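Long-range contacts in Zn-dependent hydrolase of metallo-beta-lactamase superfamily TM0207 (Thermotoga maritima, PDB 1VJN), which probably acts as a zinc-dependent hydrolase of the metallo-beta-lactamase superfamily: residues Asn165-Pro171 / Pro209-Val215; Ile15-Gly19 / Val216-Gln220. All coordinates share one frame; numbering follows the deposited sequence.

Interaction 1. Residues Asn165-Pro171 / Pro209-Val215; sequences NAKVIIP and PKERKVV
Lys167 and Ile169 bond alternately to the backbone of Lys213 and Val215, as in a parallel beta pair. Lys213 N donates to Lys167 O (2.8 Å), Ile169 N reaches back to Lys213 O (2.9 Å), and Val215 N returns to Ile169 O (2.9 Å). The short axes of 168-171 and 213-215 run in the same direction with a 30° divergence. CA-H...O contacts supplement the ladder, for instance Val168 CA to Lys213 O at 3.3 Å.

Ahead of the strands the polar contact passes to a side chain. Arg212 extends from its backbone and then turns at chi3 (-74°), which swings the guanidinium onto the loop at Ala166, ahead of strand 168-172. Arg212 NE (3.1 Å) and Arg212 NH2 both donate to Ala166 O, a side-on grip on a single oxygen that lies in the guanidinium plane. NH1 forms a salt bridge with Asp162, so two anchors restrain the rotation of the group. The methyl Ile169 CD1 rests over one face of the guanidinium, 3.5 Å from Arg212 NE.

Apolar contacts flank the ladder. On the face of the sheet shared by Val168 and Lys213, the Pro209 ring presents CG to Val168 CG2 (3.8 Å) and CB to the start of the Lys167 chain. On the other face, Ile169 CB meets Val214 CG2 (4.2 Å).

Strand 168-172 is flanked by 141-145 as well as by 213-216. Ile169 and Arg212 lean on Ala161 of helix 154-163, which ends in a Schellman motif at Asn165, while Phe189 of helix 187-190 touches Ile169 and Pro171.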
loop_
_atom_site.group_PDB
_atom_site.type_symbol
_atom_site.label_atom_id
_atom_site.label_comp_id
_atom_site.label_asym_id
_atom_site.label_seq_id
_atom_site.Cartn_x
_atom_site.Cartn_y
_atom_site.Cartn_z
ATOM N N ASN A 165 3.569 -1.144 14.113
ATOM C CA ASN A 165 4.534 -2.246 14.312
ATOM C C ASN A 165 4.833 -2.996 13.013
ATOM O O ASN A 165 4.971 -4.212 12.994
ATOM C CB ASN A 165 4.031 -3.165 15.435
ATOM C CG ASN A 165 5.149 -4.005 16.067
ATOM O OD1 ASN A 165 6.282 -3.540 16.261
ATOM N ND2 ASN A 165 4.829 -5.258 16.382
ATOM N N ALA A 166 4.965 -2.240 11.925
ATOM C CA ALA A 166 5.133 -2.821 10.568
ATOM C C ALA A 166 6.449 -3.580 10.464
ATOM O O ALA A 166 7.479 -3.107 10.952
ATOM C CB ALA A 166 5.126 -1.730 9.518
ATOM N N LYS A 167 6.420 -4.726 9.794
ATOM C CA LYS A 167 7.609 -5.535 9.593
ATOM C C LYS A 167 8.202 -5.262 8.211
ATOM O O LYS A 167 9.239 -4.617 8.109
ATOM C CB LYS A 167 7.258 -7.013 9.754
ATOM C CG LYS A 167 6.681 -7.363 11.090
ATOM C CD LYS A 167 7.712 -7.131 12.187
ATOM C CE LYS A 167 7.086 -7.225 13.584
ATOM N NZ LYS A 167 7.564 -6.119 14.478
ATOM N N VAL A 168 7.560 -5.760 7.155
ATOM C CA VAL A 168 7.956 -5.404 5.810
ATOM C C VAL A 168 7.377 -4.062 5.527
ATOM O O VAL A 168 6.170 -3.860 5.676
ATOM C CB VAL A 168 7.457 -6.382 4.772
ATOM C CG1 VAL A 168 7.718 -5.842 3.338
ATOM C CG2 VAL A 168 8.141 -7.728 4.970
ATOM N N ILE A 169 8.245 -3.121 5.162
ATOM C CA ILE A 169 7.841 -1.774 4.808
ATOM C C ILE A 169 8.200 -1.450 3.345
ATOM O O ILE A 169 9.385 -1.499 2.969
ATOM C CB ILE A 169 8.544 -0.754 5.728
ATOM C CG1 ILE A 169 8.084 -0.888 7.184
ATOM C CG2 ILE A 169 8.246 0.622 5.225
ATOM C CD1 ILE A 169 9.018 -0.217 8.213
ATOM N N ILE A 170 7.207 -1.088 2.530
ATOM C CA ILE A 170 7.479 -0.768 1.158
ATOM C C ILE A 170 7.113 0.692 0.932
ATOM O O ILE A 170 5.926 1.048 1.011
ATOM C CB ILE A 170 6.706 -1.712 0.200
ATOM C CG1 ILE A 170 7.103 -3.189 0.415
ATOM C CG2 ILE A 170 6.896 -1.297 -1.248
ATOM C CD1 ILE A 170 6.082 -4.216 -0.041
ATOM N N PRO A 171 8.118 1.553 0.685
ATOM C CA PRO A 171 7.828 2.985 0.408
ATOM C C PRO A 171 7.206 3.191 -0.993
ATOM O O PRO A 171 7.441 2.398 -1.939
ATOM C CB PRO A 171 9.213 3.659 0.449
ATOM C CG PRO A 171 10.207 2.530 0.082
ATOM C CD PRO A 171 9.581 1.248 0.637
ATOM N N PRO A 209 6.171 -12.250 8.172
ATOM C CA PRO A 209 7.434 -11.589 8.499
ATOM C C PRO A 209 7.751 -11.601 9.985
ATOM O O PRO A 209 6.925 -11.182 10.772
ATOM C CB PRO A 209 7.209 -10.157 8.031
ATOM C CG PRO A 209 6.134 -10.228 7.022
ATOM C CD PRO A 209 5.284 -11.372 7.391
ATOM N N LYS A 210 8.932 -12.077 10.362
ATOM C CA LYS A 210 9.361 -12.074 11.756
ATOM C C LYS A 210 10.013 -10.749 12.078
ATOM O O LYS A 210 9.813 -10.211 13.155
ATOM C CB LYS A 210 10.366 -13.193 12.036
ATOM C CG LYS A 210 9.804 -14.616 11.901
ATOM C CD LYS A 210 10.906 -15.683 11.930
ATOM C CE LYS A 210 11.618 -15.800 13.313
ATOM N NZ LYS A 210 10.923 -16.713 14.281
ATOM N N GLU A 211 10.791 -10.214 11.140
ATOM C CA GLU A 211 11.582 -9.013 11.396
ATOM C C GLU A 211 11.253 -7.873 10.475
ATOM O O GLU A 211 10.681 -8.051 9.422
ATOM C CB GLU A 211 13.062 -9.297 11.230
ATOM C CG GLU A 211 13.535 -10.555 11.917
ATOM C CD GLU A 211 15.041 -10.577 12.062
ATOM O OE1 GLU A 211 15.717 -9.723 11.421
ATOM O OE2 GLU A 211 15.547 -11.444 12.817
ATOM N N ARG A 212 11.676 -6.694 10.892
ATOM C CA ARG A 212 11.515 -5.509 10.112
ATOM C C ARG A 212 12.478 -5.494 8.951
ATOM O O ARG A 212 13.669 -5.733 9.124
ATOM C CB ARG A 212 11.755 -4.264 10.949
ATOM C CG ARG A 212 11.753 -3.034 10.068
ATOM C CD ARG A 212 11.553 -1.795 10.786
ATOM N NE ARG A 212 10.172 -1.660 11.210
ATOM C CZ ARG A 212 9.733 -0.643 11.938
ATOM N NH1 ARG A 212 10.582 0.307 12.338
ATOM N NH2 ARG A 212 8.456 -0.577 12.285
ATOM N N LYS A 213 11.959 -5.169 7.771
ATOM C CA LYS A 213 12.796 -4.983 6.593
ATOM C C LYS A 213 12.139 -3.976 5.655
ATOM O O LYS A 213 10.979 -4.138 5.279
ATOM C CB LYS A 213 12.987 -6.298 5.866
ATOM C CG LYS A 213 14.142 -6.302 4.869
ATOM C CD LYS A 213 14.379 -7.721 4.312
ATOM C CE LYS A 213 13.083 -8.412 3.784
ATOM N NZ LYS A 213 13.314 -9.710 3.062
ATOM N N VAL A 214 12.885 -2.941 5.304
ATOM C CA VAL A 214 12.461 -2.013 4.289
ATOM C C VAL A 214 12.806 -2.595 2.896
ATOM O O VAL A 214 13.947 -2.990 2.631
ATOM C CB VAL A 214 13.110 -0.645 4.531
ATOM C CG1 VAL A 214 12.759 0.298 3.408
ATOM C CG2 VAL A 214 12.658 -0.076 5.857
ATOM N N VAL A 215 11.801 -2.710 2.038
ATOM C CA VAL A 215 11.956 -3.279 0.699
ATOM C C VAL A 215 11.562 -2.229 -0.323
ATOM O O VAL A 215 10.400 -1.788 -0.344
ATOM C CB VAL A 215 11.095 -4.524 0.496
ATOM C CG1 VAL A 215 11.155 -5.006 -0.984
ATOM C CG2 VAL A 215 11.549 -5.624 1.423
#

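Interaction 2. Residues Ile15-Gly19 / Val216-Gln220; sequences ITWFG and VMEVQ
With chi1 at -173°, Trp17 has CG opposite its backbone N, and the indole reaches across to the chain of Met217-Val219. Met217, a selenomethionine, starts with CG beside its own N and bends at chi3 (60°), which curls CE back toward strand 13-19. At Val219, CG2 is the branch lying beside the backbone N, and it is this methyl that drops onto the indole.

The resulting CH-pi contact is well centred: Val219 CG2 stands 3.8 Å from the centroid of the six-membered ring of Trp17, only 13° off the normal. The same methyl lies 3.5 Å from Gly19 CA, which covers the rim of that face too. The rim of the six-membered ring meets main chain instead, with Glu218 N near the ring plane at 3.6 Å from Trp17 CE3 and Met217 O approaching Trp17 CZ3 obliquely at 3.3 Å.

In the two-sheet sandwich of the metallo-beta-lactamase fold, strand 13-19 belongs to one sheet, whereas 216-220 begins with the last residue of strand 213-216 of the other and continues as the C-terminal tail. The contact therefore bridges the sheets through side chains, and the sheets themselves are not joined here by hydrogen bonds between these segments.

Selenomethionine packing continues inward. Met217 CB touches Trp17 CE3 (3.6 Å), its CE lies 3.7 Å from Ile15 O, and SE is 4.3 Å from Ile15 CG2. Trp17 O is buried here and has no partner in the model. The indole NE1 donates to His20 O, and Phe23 stacks with the ring.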
loop_
_atom_site.group_PDB
_atom_site.type_symbol
_atom_site.label_atom_id
_atom_site.label_comp_id
_atom_site.label_asym_id
_atom_site.label_seq_id
_atom_site.Cartn_x
_atom_site.Cartn_y
_atom_site.Cartn_z
ATOM N N ILE A 15 3.225 -9.921 -4.034
ATOM C CA ILE A 15 2.936 -8.500 -4.288
ATOM C C ILE A 15 3.676 -8.092 -5.533
ATOM O O ILE A 15 4.888 -8.367 -5.646
ATOM C CB ILE A 15 3.408 -7.627 -3.129
ATOM C CG1 ILE A 15 2.683 -7.993 -1.813
ATOM C CG2 ILE A 15 3.172 -6.128 -3.457
ATOM C CD1 ILE A 15 3.506 -7.726 -0.567
ATOM N N THR A 16 2.951 -7.459 -6.453
ATOM C CA THR A 16 3.500 -6.933 -7.696
ATOM C C THR A 16 3.229 -5.452 -7.760
ATOM O O THR A 16 2.107 -5.016 -7.611
ATOM C CB THR A 16 2.848 -7.614 -8.941
ATOM O OG1 THR A 16 3.155 -9.012 -8.957
ATOM C CG2 THR A 16 3.451 -7.093 -10.247
ATOM N N TRP A 17 4.268 -4.688 -8.031
ATOM C CA TRP A 17 4.130 -3.266 -8.174
ATOM C C TRP A 17 4.054 -2.918 -9.663
ATOM O O TRP A 17 4.874 -3.345 -10.448
ATOM C CB TRP A 17 5.300 -2.567 -7.497
ATOM C CG TRP A 17 5.158 -1.100 -7.438
ATOM C CD1 TRP A 17 4.004 -0.369 -7.257
ATOM C CD2 TRP A 17 6.216 -0.170 -7.499
ATOM N NE1 TRP A 17 4.297 0.961 -7.239
ATOM C CE2 TRP A 17 5.655 1.108 -7.393
ATOM C CE3 TRP A 17 7.600 -0.285 -7.672
ATOM C CZ2 TRP A 17 6.435 2.267 -7.423
ATOM C CZ3 TRP A 17 8.373 0.868 -7.700
ATOM C CH2 TRP A 17 7.787 2.122 -7.572
ATOM N N PHE A 18 3.060 -2.118 -10.022
ATOM C CA PHE A 18 2.869 -1.635 -11.392
ATOM C C PHE A 18 3.195 -0.143 -11.542
ATOM O O PHE A 18 3.071 0.426 -12.633
ATOM C CB PHE A 18 1.422 -1.894 -11.809
ATOM C CG PHE A 18 1.127 -3.333 -11.988
ATOM C CD1 PHE A 18 1.549 -3.987 -13.111
ATOM C CD2 PHE A 18 0.464 -4.043 -11.009
ATOM C CE1 PHE A 18 1.286 -5.304 -13.283
ATOM C CE2 PHE A 18 0.210 -5.373 -11.176
ATOM C CZ PHE A 18 0.611 -6.000 -12.306
ATOM N N GLY A 19 3.600 0.475 -10.449
ATOM C CA GLY A 19 3.967 1.887 -10.425
ATOM C C GLY A 19 2.937 2.731 -9.712
ATOM O O GLY A 19 1.833 2.291 -9.480
ATOM N N VAL A 216 12.527 -1.867 -1.165
ATOM C CA VAL A 216 12.364 -0.913 -2.239
ATOM C C VAL A 216 12.143 -1.712 -3.517
ATOM O O VAL A 216 13.016 -2.465 -3.949
ATOM C CB VAL A 216 13.626 -0.026 -2.424
ATOM C CG1 VAL A 216 13.385 1.044 -3.475
ATOM C CG2 VAL A 216 14.005 0.626 -1.140
HETATM N N MSE A 217 10.970 -1.568 -4.099
HETATM C CA MSE A 217 10.616 -2.236 -5.360
HETATM C C MSE A 217 10.900 -1.293 -6.511
HETATM O O MSE A 217 11.152 -0.120 -6.303
HETATM C CB MSE A 217 9.134 -2.634 -5.347
HETATM C CG MSE A 217 8.740 -3.358 -4.077
HETATM SE SE MSE A 217 7.013 -4.320 -4.102
HETATM C CE MSE A 217 7.359 -5.610 -5.587
ATOM N N GLU A 218 10.852 -1.840 -7.719
ATOM C CA GLU A 218 11.199 -1.154 -8.960
ATOM C C GLU A 218 10.331 -1.700 -10.088
ATOM O O GLU A 218 10.217 -2.907 -10.233
ATOM C CB GLU A 218 12.679 -1.398 -9.321
ATOM C CG GLU A 218 13.131 -0.616 -10.539
ATOM C CD GLU A 218 14.389 -1.171 -11.183
ATOM O OE1 GLU A 218 15.450 -1.147 -10.518
ATOM O OE2 GLU A 218 14.312 -1.611 -12.361
ATOM N N VAL A 219 9.720 -0.824 -10.882
ATOM C CA VAL A 219 8.830 -1.276 -11.954
ATOM C C VAL A 219 9.697 -1.805 -13.093
ATOM O O VAL A 219 10.597 -1.117 -13.554
ATOM C CB VAL A 219 7.867 -0.169 -12.460
ATOM C CG1 VAL A 219 6.915 -0.732 -13.509
ATOM C CG2 VAL A 219 7.072 0.424 -11.317
ATOM N N GLN A 220 9.401 -3.040 -13.523
ATOM C CA GLN A 220 10.267 -3.833 -14.422
ATOM C C GLN A 220 10.900 -5.031 -13.681
ATOM O O GLN A 220 11.637 -4.872 -12.680
#

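The two contacts share a continuous run of chain: 209-215 and 216-220 are consecutive pieces, with strand 213-216 spanning their junction. Interaction 1 pairs this strand with 168-172 just before the chain leaves it as the tail of interaction 2. Their centres lie about 16 Å apart, and they meet where Ile170 CG2 packs against Met217 CG at 4.0 Å. In sequence, interaction 1 is nested within the loop closed by interaction 2, which ties near-terminal segments together. Neither contact includes an identified metal ligand. The probable zinc site would be expected, as in relatives, near the His-rich loop after strand 52-54, part of which is not modelled, and the loop after strand 168-172.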